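Local coordinates for protein TRAP dicarboxylate transporter-DctP subunit (Rhodobacter sphaeroides, PDB 4PE3) that probably binds a small organic acid in the periplasm and hands it to a TRAP-type membrane transporter, at residues Leu154-Ser159 and Ser215-Asn220. Numbering follows the deposited sequence.
Sequences LEAFVS and SVFSVN. With ZN (zinc ion), chain F.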
loop_
_atom_site.group_PDB
_atom_site.type_symbol
_atom_site.label_atom_id
_atom_site.label_comp_id
_atom_site.label_asym_id
_atom_site.label_seq_id
_atom_site.Cartn_x
_atom_site.Cartn_y
_atom_site.Cartn_z
ATOM N N LEU A 154 3.338 5.350 0.177
ATOM C CA LEU A 154 2.589 6.051 -0.865
ATOM C C LEU A 154 3.560 6.351 -1.996
ATOM O O LEU A 154 4.625 6.957 -1.761
ATOM C CB LEU A 154 2.008 7.334 -0.304
ATOM C CG LEU A 154 1.340 8.269 -1.298
ATOM C CD1 LEU A 154 0.175 7.602 -2.016
ATOM C CD2 LEU A 154 0.920 9.549 -0.578
ATOM N N GLU A 155 3.239 5.897 -3.200
ATOM C CA GLU A 155 4.098 6.139 -4.365
ATOM C C GLU A 155 4.038 7.593 -4.770
ATOM O O GLU A 155 3.022 8.255 -4.538
ATOM C CB GLU A 155 3.675 5.243 -5.529
ATOM C CG GLU A 155 3.821 3.729 -5.253
ATOM C CD GLU A 155 3.801 2.903 -6.518
ATOM O OE1 GLU A 155 3.563 3.449 -7.590
ATOM O OE2 GLU A 155 4.005 1.669 -6.447
ATOM N N ALA A 156 5.121 8.099 -5.356
ATOM C CA ALA A 156 5.099 9.396 -6.021
ATOM C C ALA A 156 4.887 9.182 -7.507
ATOM O O ALA A 156 5.198 8.125 -8.034
ATOM C CB ALA A 156 6.398 10.116 -5.773
ATOM N N PHE A 157 4.360 10.190 -8.199
ATOM C CA PHE A 157 4.108 10.065 -9.625
ATOM C C PHE A 157 5.295 10.624 -10.386
ATOM O O PHE A 157 5.858 11.643 -10.002
ATOM C CB PHE A 157 2.836 10.877 -9.971
ATOM C CG PHE A 157 2.175 10.489 -11.278
ATOM C CD1 PHE A 157 1.786 9.192 -11.513
ATOM C CD2 PHE A 157 1.894 11.434 -12.238
ATOM C CE1 PHE A 157 1.167 8.821 -12.698
ATOM C CE2 PHE A 157 1.268 11.082 -13.431
ATOM C CZ PHE A 157 0.892 9.765 -13.648
ATOM N N VAL A 158 5.581 9.995 -11.519
ATOM C CA VAL A 158 6.623 10.423 -12.446
ATOM C C VAL A 158 5.926 11.092 -13.636
ATOM O O VAL A 158 5.013 10.505 -14.215
ATOM C CB VAL A 158 7.432 9.218 -12.937
ATOM C CG1 VAL A 158 8.390 9.632 -14.078
ATOM C CG2 VAL A 158 8.185 8.573 -11.780
ATOM N N SER A 159 6.328 12.309 -13.986
ATOM C CA SER A 159 5.738 12.972 -15.143
ATOM C C SER A 159 6.714 13.935 -15.799
ATOM O O SER A 159 7.383 14.695 -15.118
ATOM C CB SER A 159 4.437 13.718 -14.770
ATOM O OG SER A 159 3.877 14.291 -15.940
ATOM N N SER A 215 7.403 4.033 -8.324
ATOM C CA SER A 215 7.579 3.695 -6.920
ATOM C C SER A 215 7.474 4.923 -6.002
ATOM O O SER A 215 6.896 5.951 -6.402
ATOM C CB SER A 215 8.928 2.987 -6.748
ATOM O OG SER A 215 9.145 2.474 -5.440
ATOM N N VAL A 216 7.998 4.827 -4.785
ATOM C CA VAL A 216 8.064 5.935 -3.871
ATOM C C VAL A 216 9.074 6.953 -4.393
ATOM O O VAL A 216 9.948 6.613 -5.202
ATOM C CB VAL A 216 8.410 5.462 -2.452
ATOM C CG1 VAL A 216 7.344 4.475 -1.984
ATOM C CG2 VAL A 216 9.797 4.821 -2.380
ATOM N N PHE A 217 8.952 8.189 -3.938
ATOM C CA PHE A 217 9.806 9.263 -4.454
ATOM C C PHE A 217 11.295 8.942 -4.372
ATOM O O PHE A 217 12.060 9.234 -5.306
ATOM C CB PHE A 217 9.519 10.603 -3.773
ATOM C CG PHE A 217 10.078 11.796 -4.524
ATOM C CD1 PHE A 217 11.413 12.174 -4.364
ATOM C CD2 PHE A 217 9.302 12.498 -5.414
ATOM C CE1 PHE A 217 11.925 13.265 -5.060
ATOM C CE2 PHE A 217 9.809 13.591 -6.116
ATOM C CZ PHE A 217 11.117 13.970 -5.940
ATOM N N SER A 218 11.716 8.367 -3.259
ATOM C CA SER A 218 13.145 8.105 -3.086
ATOM C C SER A 218 13.690 7.159 -4.160
ATOM O O SER A 218 14.817 7.335 -4.623
ATOM C CB SER A 218 13.439 7.574 -1.686
ATOM O OG SER A 218 12.692 6.398 -1.448
ATOM N N VAL A 219 12.918 6.162 -4.548
ATOM C CA VAL A 219 13.279 5.263 -5.623
ATOM C C VAL A 219 13.200 5.969 -6.951
ATOM O O VAL A 219 14.118 5.834 -7.774
ATOM C CB VAL A 219 12.375 3.998 -5.608
ATOM C CG1 VAL A 219 12.566 3.152 -6.850
ATOM C CG2 VAL A 219 12.635 3.171 -4.343
ATOM N N ASN A 220 12.120 6.714 -7.179
ATOM C CA ASN A 220 11.958 7.406 -8.458
ATOM C C ASN A 220 13.142 8.327 -8.695
ATOM O O ASN A 220 13.677 8.410 -9.834
ATOM C CB ASN A 220 10.659 8.210 -8.485
ATOM C CG ASN A 220 9.427 7.357 -8.402
ATOM O OD1 ASN A 220 9.478 6.137 -8.469
ATOM N ND2 ASN A 220 8.272 8.022 -8.226
HETATM ZN ZN ZN F . 3.697 1.629 -8.564
HETATM O O HOH W 1 6.710 8.753 -2.210
HETATM O O HOH W 2 8.378 10.930 -8.739
HETATM O O HOH W 3 1.727 1.143 -8.029
HETATM O O HOH W 4 4.527 -0.160 -8.871
#
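Ala156 N donates to Ser215 O (3.0 Å), joining segment 154-159, which carries edge strand 157-159 of the four-stranded mixed sheet, to the start of helix 217-223, which follows the strand's antiparallel partner 211-213. The packing is tightest around Ala156: its CB lies 3.7 Å from Phe217 CB and at the edge of the Phe217 ring, near its plane. A water bridging Leu154 O and Phe217 N fills in this interior. With CG of Asn220 anti to its carbonyl carbon (chi1 -64°), the amide reaches back, and OD1 accepts Ser215 N in the carbonyl plane, on a lone pair. ND2 bonds weakly to Ala156 O and Ser215 O, acceptors 3.2 Å apart whose repulsion it probably eases, and donates to a water bound to Phe157 O. Val158 CG2 lies 3.6 Å from ND2. An alanine in place of Asn220 would probably leave Ser215 N without its acceptor and the two carbonyls and the water without their shared donor. On the open side, Glu155 extends past Ser215 to chelate a zinc ion through OE1 and OE2 (each 2.1 Å), with Asp213, Tyr214 and two waters completing the site. A buried amide thus satisfies backbone donor and acceptors, while the Glu155 carboxylate, across Ser215, turns to metal and water.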